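Local coordinates for protein lipolytic enzyme (Clostridium thermocellum, PDB 2VPT) that removes acetyl groups from xylan, as the catalytic domain of a cellulosomal family 3 carbohydrate esterase of the SGNH-hydrolase superfamily, at residues A[128-133]-A[162-167]; A[41-46]-A[55-60]; A[67-72]-A[93-98]; A[85-90]-A[121-126]. One frame throughout, in Å; residues are numbered along the deposited sequence.

The four contacts illustrate how an SGNH-hydrolase domain is assembled round a central, mostly parallel sheet. Contact 4, two neighbouring strands, is the innermost, and contact 1 joins the loops after strands 122-126 and 156-159: Y128 and Y129 pack on W90. Y128 also joins contact 1 to contact 3, its OH lying 3.0 Å from G93 N, a probable hydrogen bond. Contacts 1 and 3 bring Y129 and N94 near the probable Ser-His-Asp triad. Contact 2, the calcium site, lies on the opposite side of the chain's centre from contact 1, their centres about 26 Å apart; its centre is about 14 Å from that of contact 4, with which it shares the sheet.

Contact 1: residues A[128-133]-A[162-167]; sequences YYPWPE and SEIQFD
F166 presents the far end of its ring to W131, CZ lying 3.6 Å from W131 CB. The phenyl and the five-membered ring of the indole are inclined by 29° with centroids 5.8 Å apart, and they are slid so far past one another that they hardly overlap. F166 reaches this place because its CG stands opposite its own backbone N (chi1 -174°), which carries the ring across to the facing loop. P130 CG then rests 4.0 Å from F166 CB, while P130 CD meets I164 CG2 at 3.6 Å. Y129 adds its CB to the same methyl group. P130 is the centre of an inverse gamma turn, in which W131 N donates to Y129 O at 2.8 Å. At the start of both segments, S162 CB abuts Y128 O, a carbonyl that also receives a hydrogen bond from N139, and S162 OG bonds to D127. The indole NE1 donates to G176 O. The contact thus joins the loops that leave strands 122-126 and 156-159, with I164 packed on helix 181-203 and P130 against K136 of helix 136-139.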
# COMPACT_ATOMS: atom_id res chain seq x y z
N TYR A 128 -10.75 -17.03 -4.91
CA TYR A 128 -11.24 -15.66 -4.81
C TYR A 128 -12.72 -15.59 -4.48
O TYR A 128 -13.51 -16.47 -4.82
CB TYR A 128 -10.99 -14.91 -6.13
CG TYR A 128 -9.54 -14.58 -6.37
CD1 TYR A 128 -9.07 -13.30 -6.20
CD2 TYR A 128 -8.63 -15.55 -6.80
CE1 TYR A 128 -7.74 -12.98 -6.43
CE2 TYR A 128 -7.31 -15.24 -7.03
CZ TYR A 128 -6.86 -13.96 -6.82
OH TYR A 128 -5.53 -13.65 -7.07
N TYR A 129 -13.11 -14.50 -3.82
CA TYR A 129 -14.51 -14.12 -3.76
C TYR A 129 -15.01 -13.99 -5.21
O TYR A 129 -14.23 -13.67 -6.11
CB TYR A 129 -14.69 -12.82 -2.96
CG TYR A 129 -13.87 -11.66 -3.47
CD1 TYR A 129 -14.41 -10.76 -4.38
CD2 TYR A 129 -12.55 -11.49 -3.06
CE1 TYR A 129 -13.66 -9.71 -4.86
CE2 TYR A 129 -11.79 -10.44 -3.55
CZ TYR A 129 -12.35 -9.55 -4.45
OH TYR A 129 -11.61 -8.48 -4.93
N PRO A 130 -16.28 -14.28 -5.46
CA PRO A 130 -16.77 -14.39 -6.85
C PRO A 130 -17.09 -13.05 -7.55
O PRO A 130 -18.23 -12.81 -7.98
CB PRO A 130 -18.03 -15.24 -6.67
CG PRO A 130 -18.56 -14.79 -5.35
CD PRO A 130 -17.33 -14.61 -4.48
N TRP A 131 -16.08 -12.20 -7.67
CA TRP A 131 -16.23 -10.89 -8.30
C TRP A 131 -14.89 -10.45 -8.87
O TRP A 131 -13.90 -10.49 -8.15
CB TRP A 131 -16.71 -9.87 -7.27
CG TRP A 131 -17.12 -8.57 -7.87
CD1 TRP A 131 -16.41 -7.42 -7.90
CD2 TRP A 131 -18.35 -8.30 -8.55
NE1 TRP A 131 -17.12 -6.44 -8.54
CE2 TRP A 131 -18.32 -6.96 -8.95
CE3 TRP A 131 -19.48 -9.07 -8.84
CZ2 TRP A 131 -19.37 -6.36 -9.65
CZ3 TRP A 131 -20.53 -8.48 -9.53
CH2 TRP A 131 -20.47 -7.13 -9.92
N PRO A 132 -14.84 -10.08 -10.16
CA PRO A 132 -15.91 -10.16 -11.16
C PRO A 132 -16.30 -11.61 -11.42
O PRO A 132 -15.53 -12.52 -11.10
CB PRO A 132 -15.28 -9.53 -12.41
CG PRO A 132 -13.83 -9.71 -12.23
CD PRO A 132 -13.59 -9.58 -10.76
N GLU A 133 -17.48 -11.82 -12.01
CA GLU A 133 -17.99 -13.15 -12.32
C GLU A 133 -16.95 -14.03 -13.01
O GLU A 133 -16.85 -15.23 -12.72
CB GLU A 133 -19.26 -13.02 -13.18
CG GLU A 133 -19.81 -14.30 -13.81
CD GLU A 133 -20.76 -15.08 -12.92
OE1 GLU A 133 -20.83 -14.80 -11.70
OE2 GLU A 133 -21.44 -16.00 -13.45
N SER A 162 -14.08 -18.41 -1.78
CA SER A 162 -15.29 -18.32 -2.61
C SER A 162 -16.58 -18.74 -1.91
O SER A 162 -17.66 -18.49 -2.45
CB SER A 162 -15.13 -19.14 -3.89
OG SER A 162 -14.92 -20.51 -3.60
N GLU A 163 -16.47 -19.34 -0.72
CA GLU A 163 -17.66 -19.69 0.08
C GLU A 163 -18.25 -18.47 0.80
O GLU A 163 -19.31 -18.58 1.45
CB GLU A 163 -17.34 -20.82 1.06
CG GLU A 163 -16.75 -20.38 2.40
CD GLU A 163 -16.37 -21.54 3.28
OE1 GLU A 163 -16.14 -22.66 2.78
OE2 GLU A 163 -16.29 -21.33 4.51
N ILE A 164 -17.59 -17.32 0.71
CA ILE A 164 -18.12 -16.06 1.20
C ILE A 164 -19.60 -15.90 0.83
O ILE A 164 -20.00 -16.20 -0.29
CB ILE A 164 -17.27 -14.85 0.67
CG1 ILE A 164 -17.73 -13.54 1.31
CG2 ILE A 164 -17.33 -14.78 -0.87
CD1 ILE A 164 -16.74 -12.39 1.09
N GLN A 165 -20.38 -15.46 1.81
CA GLN A 165 -21.77 -15.05 1.59
C GLN A 165 -21.73 -13.69 0.93
O GLN A 165 -21.79 -12.65 1.59
CB GLN A 165 -22.52 -15.00 2.94
CG GLN A 165 -23.93 -14.37 2.91
CD GLN A 165 -23.97 -12.89 3.35
OE1 GLN A 165 -24.73 -12.10 2.79
NE2 GLN A 165 -23.18 -12.54 4.36
N PHE A 166 -21.60 -13.69 -0.39
CA PHE A 166 -21.24 -12.48 -1.12
C PHE A 166 -22.43 -11.56 -1.36
O PHE A 166 -23.46 -11.99 -1.88
CB PHE A 166 -20.58 -12.85 -2.45
CG PHE A 166 -20.06 -11.66 -3.21
CD1 PHE A 166 -18.95 -10.97 -2.75
CD2 PHE A 166 -20.69 -11.23 -4.37
CE1 PHE A 166 -18.47 -9.87 -3.44
CE2 PHE A 166 -20.22 -10.13 -5.07
CZ PHE A 166 -19.10 -9.45 -4.60
N ASP A 167 -22.27 -10.30 -0.99
CA ASP A 167 -23.27 -9.28 -1.22
C ASP A 167 -22.55 -8.07 -1.80
O ASP A 167 -21.82 -7.38 -1.10
CB ASP A 167 -23.96 -8.94 0.09
CG ASP A 167 -25.11 -7.96 -0.09
OD1 ASP A 167 -25.23 -7.34 -1.16
OD2 ASP A 167 -25.89 -7.83 0.87

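Contact 2: residues A[41-46]-A[55-60]; sequences SIDFVG and LPDKDH. With CA (calcium ion), chain B.
The F44 ring has I42 CG2 over one face, towards its rim, while D57 O approaches its edge near the ring plane, 3.7 Å from CD2. Around the backbone of this phenylalanine the two segments form a calcium site built on strands 41-44 and 59-62 of the SGNH sheet and the loop before the second. Seven oxygen ligands surround the ion. D43 binds through OD1 alone; the main-chain O of F44 lies 2.3 Å from the calcium. D57 is bidentate, both OD1 and OD2 lying 2.5 Å from the metal; D59 gives only OD2, and two waters complete the shell. The D57 carboxylate can face the ion because its CG lies trans to the backbone N (chi1 -168°), directing the group towards strand 41-44. There OD2 also accepts a weak hydrogen bond from F44 N, bent to 126° at the hydrogen. The planes of the D43 and D57 carboxylates are turned 39° from each other, and D43 OD1 and D57 OD2 come within 3.1 Å. Such crowding of negative oxygens is presumably tolerated because both oxygens bind the cation. The other oxygen of D59, OD1, pairs with R49 in a salt bridge, which probably helps to hold that carboxylate in its one-oxygen mode. Where the two backbones come closest, G46 CA makes a CH···O contact with H60 O. Beyond the first shell, one water donates to both I42 O and D57 OD2, at 2.8 Å from each.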
# COMPACT_ATOMS: atom_id res chain seq x y z
N SER A 41 0.44 -16.42 19.11
CA SER A 41 1.44 -15.37 18.90
C SER A 41 1.85 -15.36 17.43
O SER A 41 2.54 -16.25 16.98
CB SER A 41 2.66 -15.63 19.77
OG SER A 41 3.62 -14.62 19.59
N ILE A 42 1.39 -14.34 16.71
CA ILE A 42 1.56 -14.26 15.25
C ILE A 42 2.51 -13.13 14.89
O ILE A 42 2.38 -12.01 15.40
CB ILE A 42 0.19 -13.99 14.56
CG1 ILE A 42 -0.80 -15.11 14.89
CG2 ILE A 42 0.36 -13.83 13.05
CD1 ILE A 42 -0.35 -16.51 14.51
N ASP A 43 3.46 -13.44 14.02
CA ASP A 43 4.32 -12.45 13.39
C ASP A 43 4.07 -12.54 11.88
O ASP A 43 4.49 -13.48 11.22
CB ASP A 43 5.79 -12.76 13.72
CG ASP A 43 6.75 -11.71 13.22
OD1 ASP A 43 6.32 -10.65 12.70
OD2 ASP A 43 7.98 -11.97 13.33
N PHE A 44 3.34 -11.56 11.34
CA PHE A 44 3.24 -11.44 9.90
C PHE A 44 4.59 -10.97 9.39
O PHE A 44 5.16 -10.02 9.94
CB PHE A 44 2.15 -10.45 9.48
CG PHE A 44 0.74 -11.00 9.51
CD1 PHE A 44 0.44 -12.27 9.04
CD2 PHE A 44 -0.32 -10.19 9.93
CE1 PHE A 44 -0.87 -12.72 9.04
CE2 PHE A 44 -1.63 -10.65 9.90
CZ PHE A 44 -1.90 -11.91 9.47
N VAL A 45 5.11 -11.62 8.36
CA VAL A 45 6.39 -11.26 7.80
C VAL A 45 6.32 -10.95 6.31
O VAL A 45 5.47 -11.46 5.58
CB VAL A 45 7.46 -12.37 8.09
CG1 VAL A 45 7.64 -12.57 9.60
CG2 VAL A 45 7.11 -13.69 7.41
N GLY A 46 7.26 -10.13 5.87
CA GLY A 46 7.32 -9.67 4.48
C GLY A 46 7.92 -8.28 4.44
O GLY A 46 7.98 -7.60 5.46
N LEU A 55 -3.90 -2.08 13.10
CA LEU A 55 -3.23 -3.35 12.88
C LEU A 55 -1.81 -3.27 13.43
O LEU A 55 -1.01 -2.48 12.93
CB LEU A 55 -3.20 -3.63 11.37
CG LEU A 55 -2.35 -4.83 10.89
CD1 LEU A 55 -2.71 -6.11 11.64
CD2 LEU A 55 -2.50 -5.01 9.36
N PRO A 56 -1.49 -4.04 14.48
CA PRO A 56 -0.15 -3.89 15.05
C PRO A 56 1.00 -4.35 14.16
O PRO A 56 2.09 -3.81 14.22
CB PRO A 56 -0.24 -4.73 16.35
CG PRO A 56 -1.69 -4.82 16.64
CD PRO A 56 -2.32 -4.95 15.29
N ASP A 57 0.72 -5.34 13.32
CA ASP A 57 1.75 -5.97 12.50
C ASP A 57 1.34 -5.86 11.04
O ASP A 57 0.46 -6.59 10.55
CB ASP A 57 1.94 -7.43 12.91
CG ASP A 57 3.19 -8.04 12.31
OD1 ASP A 57 3.65 -7.50 11.27
OD2 ASP A 57 3.71 -9.05 12.85
N LYS A 58 1.97 -4.90 10.36
CA LYS A 58 1.55 -4.48 9.02
C LYS A 58 2.43 -5.07 7.91
O LYS A 58 2.30 -4.70 6.74
CB LYS A 58 1.58 -2.95 8.94
CG LYS A 58 0.63 -2.26 9.92
CD LYS A 58 0.89 -0.73 10.01
CE LYS A 58 0.17 -0.04 11.20
NZ LYS A 58 0.73 -0.41 12.51
N ASP A 59 3.31 -6.01 8.26
CA ASP A 59 4.22 -6.60 7.28
C ASP A 59 3.52 -7.61 6.39
O ASP A 59 2.66 -8.36 6.84
CB ASP A 59 5.38 -7.29 7.98
CG ASP A 59 6.08 -6.39 8.97
OD1 ASP A 59 6.41 -5.23 8.62
OD2 ASP A 59 6.30 -6.84 10.11
N HIS A 60 3.90 -7.64 5.11
CA HIS A 60 3.29 -8.60 4.18
C HIS A 60 4.08 -8.68 2.88
O HIS A 60 5.04 -7.93 2.67
CB HIS A 60 1.84 -8.25 3.90
CG HIS A 60 1.64 -6.93 3.20
ND1 HIS A 60 1.70 -6.80 1.83
CD2 HIS A 60 1.38 -5.70 3.69
CE1 HIS A 60 1.48 -5.53 1.51
NE2 HIS A 60 1.28 -4.84 2.62
CA CA B . 5.84 -8.63 11.61
O HOH W 1 3.31 -9.33 15.61
O HOH W 2 7.94 -4.91 6.40
O HOH W 3 6.30 -7.17 13.35
O HOH W 4 8.15 -8.78 11.00

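Contact 3: residues A[67-72]-A[93-98]; sequences TIPQIA and GNDLLL
D95 OD2 accepts the backbone N-H of I68 in the shortest polar bond between these segments, 2.9 Å and nearly straight at 170°. The oxygen uses its syn lone pair, on the side of its partner OD1, and OD1 is in turn hydrogen-bonded to N103. Both carboxylate oxygens are therefore held, which should fix the rotation of the group. It lies across the side chain of I68, with OD1 3.5 Å from I68 CB, while P69 CD comes up to the same oxygen at 3.2 Å. With CG placed opposite its own carbonyl carbon (chi1 -60°), D95 stretches from its helix to the start of the other. That start is the N-terminus of helix 68-82, where T67 is the N-cap and I68 the first residue of the first turn. An aspartate from a second helix thus takes an N-H that the helix itself cannot satisfy, and the partial positive charge of a helix start would be expected to suit the carboxylate. Q70 completes the end from within: its OE1 accepts T67 N at 2.9 Å, the half of a capping box in which the third residue of the helix binds back to the N-cap. N94 and D95 are the N and D of what is probably the GxND block of SGNH hydrolases, with G93 at its variable position. Beside the polar bond, T67 CG2 packs on N94 CB at 3.8 Å. I68 continues into the interior on I91 and on L107 of helix 104-117.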
# COMPACT_ATOMS: atom_id res chain seq x y z
N THR A 67 1.13 -10.96 -11.04
CA THR A 67 0.70 -12.25 -11.53
C THR A 67 1.56 -13.36 -10.92
O THR A 67 2.59 -13.10 -10.29
CB THR A 67 0.89 -12.30 -13.05
OG1 THR A 67 2.28 -12.08 -13.32
CG2 THR A 67 0.03 -11.22 -13.74
N ILE A 68 1.13 -14.60 -11.12
CA ILE A 68 1.87 -15.76 -10.68
C ILE A 68 3.36 -15.74 -11.07
O ILE A 68 4.21 -15.94 -10.21
CB ILE A 68 1.16 -17.07 -11.15
CG1 ILE A 68 -0.10 -17.30 -10.31
CG2 ILE A 68 2.09 -18.25 -11.06
CD1 ILE A 68 -1.09 -18.26 -10.90
N PRO A 69 3.69 -15.54 -12.36
CA PRO A 69 5.11 -15.56 -12.70
C PRO A 69 5.93 -14.44 -12.06
O PRO A 69 7.12 -14.63 -11.78
CB PRO A 69 5.12 -15.49 -14.24
CG PRO A 69 3.80 -14.99 -14.64
CD PRO A 69 2.83 -15.42 -13.56
N GLN A 70 5.31 -13.31 -11.78
CA GLN A 70 6.02 -12.24 -11.10
C GLN A 70 6.32 -12.60 -9.65
O GLN A 70 7.40 -12.36 -9.15
CB GLN A 70 5.22 -10.94 -11.18
CG GLN A 70 5.06 -10.41 -12.57
CD GLN A 70 4.26 -9.16 -12.50
OE1 GLN A 70 3.06 -9.19 -12.36
NE2 GLN A 70 4.95 -8.02 -12.48
N ILE A 71 5.34 -13.20 -8.98
CA ILE A 71 5.57 -13.76 -7.66
C ILE A 71 6.68 -14.82 -7.73
O ILE A 71 7.62 -14.78 -6.94
CB ILE A 71 4.29 -14.39 -7.07
CG1 ILE A 71 3.22 -13.31 -6.85
CG2 ILE A 71 4.60 -15.14 -5.78
CD1 ILE A 71 3.48 -12.30 -5.70
N ALA A 72 6.59 -15.74 -8.69
CA ALA A 72 7.56 -16.84 -8.78
C ALA A 72 8.99 -16.32 -9.00
O ALA A 72 9.97 -16.92 -8.52
CB ALA A 72 7.17 -17.80 -9.93
N GLY A 93 -5.49 -14.17 -10.00
CA GLY A 93 -6.56 -13.39 -10.57
C GLY A 93 -6.06 -12.48 -11.68
O GLY A 93 -6.75 -12.27 -12.67
N ASN A 94 -4.87 -11.92 -11.50
CA ASN A 94 -4.34 -11.02 -12.50
C ASN A 94 -3.89 -11.79 -13.74
O ASN A 94 -3.97 -11.25 -14.85
CB ASN A 94 -3.21 -10.13 -11.97
CG ASN A 94 -3.71 -9.10 -11.00
OD1 ASN A 94 -3.10 -8.88 -9.94
ND2 ASN A 94 -4.80 -8.46 -11.33
N ASP A 95 -3.41 -13.01 -13.58
CA ASP A 95 -3.10 -13.84 -14.77
C ASP A 95 -4.32 -13.93 -15.67
O ASP A 95 -4.23 -13.75 -16.89
CB ASP A 95 -2.63 -15.23 -14.40
CG ASP A 95 -1.38 -15.20 -13.55
OD1 ASP A 95 -0.31 -15.64 -14.01
OD2 ASP A 95 -1.46 -14.71 -12.38
N LEU A 96 -5.49 -14.16 -15.08
CA LEU A 96 -6.73 -14.23 -15.85
C LEU A 96 -7.14 -12.88 -16.39
O LEU A 96 -7.31 -12.71 -17.61
CB LEU A 96 -7.86 -14.85 -15.02
CG LEU A 96 -9.22 -14.89 -15.71
CD1 LEU A 96 -9.19 -15.80 -16.97
CD2 LEU A 96 -10.30 -15.35 -14.76
N LEU A 97 -7.28 -11.90 -15.51
CA LEU A 97 -7.92 -10.64 -15.85
C LEU A 97 -6.99 -9.69 -16.61
O LEU A 97 -7.46 -8.93 -17.46
CB LEU A 97 -8.47 -9.97 -14.58
CG LEU A 97 -9.53 -10.79 -13.84
CD1 LEU A 97 -9.84 -10.15 -12.48
CD2 LEU A 97 -10.81 -10.95 -14.65
N LEU A 98 -5.68 -9.76 -16.36
CA LEU A 98 -4.70 -8.90 -17.04
C LEU A 98 -4.00 -9.60 -18.19
O LEU A 98 -3.66 -8.95 -19.18
CB LEU A 98 -3.63 -8.36 -16.07
CG LEU A 98 -3.92 -7.06 -15.31
CD1 LEU A 98 -5.41 -6.86 -15.01
CD2 LEU A 98 -3.04 -6.98 -14.05

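Contact 4: residues A[85-90]-A[121-126]; sequences DVVFLW and VTLFVA
L89, F124 and V87 lose the most surface to the pairing of strands 86-90 and 122-126, which run parallel with their directions 13° apart. V87 and L89 each use both their N-H and their C=O across the gap: V87 N donates to T122 O and L89 N to F124 O, the latter at 2.8 Å. In return F124 N reaches V87 O, and A126 N reaches L89 O. T122 N bonding to D85 O begins the ladder. On the face that carries V87 and L89, L123 CD1 touches both, 3.6 Å from V87 CG1 and 3.9 Å from L89 CB. L123 does so with its CG extended away from the backbone N (chi1 179°), and its side chain also meets I111 and F115 of helix 104-117. That helix lies in the crossover between the two strands, a beta-alpha-beta connection of the three-layered SGNH fold. The other face carries V86, F88, T122 and F124. The two phenyl rings are inclined at 76°, and F124 CD2 touches the edge of the F88 ring, 3.7 Å from CE1. V86 CG1 meets the F124 ring at its edge, also 3.7 Å from CD2, while helix 181-203 covers this face through T195 and W191. At the C-terminal end the A126 methyl lies over a face of the W90 indole, a CH-pi contact of 4.2 Å from CB to the centroid of the five-membered ring. The contact forms part of the buried apolar centre of the domain, its main-chain polar groups largely satisfied by the strand ladder.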
# COMPACT_ATOMS: atom_id res chain seq x y z
N ASP A 85 7.15 -19.68 8.81
CA ASP A 85 6.65 -21.01 9.14
C ASP A 85 5.47 -21.40 8.25
O ASP A 85 5.28 -22.57 7.92
CB ASP A 85 6.23 -21.06 10.61
CG ASP A 85 7.36 -20.71 11.54
OD1 ASP A 85 8.40 -21.40 11.47
OD2 ASP A 85 7.23 -19.75 12.32
N VAL A 86 4.70 -20.40 7.83
CA VAL A 86 3.46 -20.58 7.10
C VAL A 86 3.41 -19.51 6.01
O VAL A 86 3.83 -18.36 6.24
CB VAL A 86 2.24 -20.39 8.04
CG1 VAL A 86 0.92 -20.52 7.29
CG2 VAL A 86 2.28 -21.40 9.20
N VAL A 87 2.91 -19.89 4.84
CA VAL A 87 2.64 -18.96 3.75
C VAL A 87 1.15 -18.99 3.45
O VAL A 87 0.57 -20.07 3.33
CB VAL A 87 3.46 -19.33 2.49
CG1 VAL A 87 3.02 -18.50 1.28
CG2 VAL A 87 4.93 -19.17 2.77
N PHE A 88 0.55 -17.81 3.34
CA PHE A 88 -0.82 -17.64 2.91
C PHE A 88 -0.76 -17.13 1.48
O PHE A 88 -0.49 -15.94 1.26
CB PHE A 88 -1.57 -16.60 3.76
CG PHE A 88 -1.92 -17.01 5.16
CD1 PHE A 88 -1.87 -18.32 5.61
CD2 PHE A 88 -2.36 -16.03 6.04
CE1 PHE A 88 -2.26 -18.63 6.92
CE2 PHE A 88 -2.74 -16.34 7.35
CZ PHE A 88 -2.69 -17.64 7.77
N LEU A 89 -0.99 -18.00 0.50
CA LEU A 89 -0.84 -17.64 -0.91
C LEU A 89 -2.21 -17.39 -1.53
O LEU A 89 -3.11 -18.23 -1.47
CB LEU A 89 -0.10 -18.77 -1.64
CG LEU A 89 0.15 -18.54 -3.13
CD1 LEU A 89 1.09 -17.36 -3.34
CD2 LEU A 89 0.71 -19.79 -3.78
N TRP A 90 -2.37 -16.24 -2.16
CA TRP A 90 -3.62 -15.85 -2.78
C TRP A 90 -3.26 -15.12 -4.07
O TRP A 90 -2.94 -13.92 -4.05
CB TRP A 90 -4.45 -14.99 -1.82
CG TRP A 90 -5.82 -14.66 -2.31
CD1 TRP A 90 -6.46 -15.18 -3.39
CD2 TRP A 90 -6.73 -13.72 -1.73
NE1 TRP A 90 -7.69 -14.62 -3.54
CE2 TRP A 90 -7.90 -13.73 -2.51
CE3 TRP A 90 -6.68 -12.88 -0.62
CZ2 TRP A 90 -8.99 -12.93 -2.22
CZ3 TRP A 90 -7.78 -12.09 -0.33
CH2 TRP A 90 -8.91 -12.12 -1.12
N VAL A 121 7.85 -25.81 5.21
CA VAL A 121 6.82 -24.79 5.32
C VAL A 121 5.43 -25.41 5.25
O VAL A 121 5.23 -26.49 4.70
CB VAL A 121 7.00 -23.70 4.24
CG1 VAL A 121 6.41 -24.13 2.89
CG2 VAL A 121 6.38 -22.38 4.70
N THR A 122 4.46 -24.73 5.85
CA THR A 122 3.06 -25.05 5.70
C THR A 122 2.46 -24.00 4.77
O THR A 122 2.64 -22.80 4.99
CB THR A 122 2.34 -25.09 7.05
OG1 THR A 122 2.87 -26.18 7.81
CG2 THR A 122 0.83 -25.25 6.90
N LEU A 123 1.74 -24.46 3.76
CA LEU A 123 1.22 -23.58 2.71
C LEU A 123 -0.30 -23.65 2.62
O LEU A 123 -0.88 -24.73 2.57
CB LEU A 123 1.84 -23.96 1.35
CG LEU A 123 1.40 -23.16 0.12
CD1 LEU A 123 1.79 -21.68 0.18
CD2 LEU A 123 1.98 -23.78 -1.16
N PHE A 124 -0.93 -22.49 2.63
CA PHE A 124 -2.36 -22.34 2.37
C PHE A 124 -2.53 -21.62 1.05
O PHE A 124 -1.85 -20.63 0.78
CB PHE A 124 -3.02 -21.53 3.49
CG PHE A 124 -3.06 -22.26 4.80
CD1 PHE A 124 -4.08 -23.12 5.07
CD2 PHE A 124 -2.05 -22.12 5.73
CE1 PHE A 124 -4.14 -23.81 6.26
CE2 PHE A 124 -2.10 -22.82 6.93
CZ PHE A 124 -3.15 -23.66 7.19
N VAL A 125 -3.42 -22.14 0.22
CA VAL A 125 -3.71 -21.60 -1.11
C VAL A 125 -5.19 -21.25 -1.17
O VAL A 125 -6.03 -22.13 -0.97
CB VAL A 125 -3.35 -22.59 -2.22
CG1 VAL A 125 -3.70 -22.01 -3.59
CG2 VAL A 125 -1.84 -22.93 -2.14
N ALA A 126 -5.49 -19.99 -1.47
CA ALA A 126 -6.86 -19.49 -1.54
C ALA A 126 -7.39 -19.33 -2.97
O ALA A 126 -6.63 -19.01 -3.89
CB ALA A 126 -6.96 -18.15 -0.84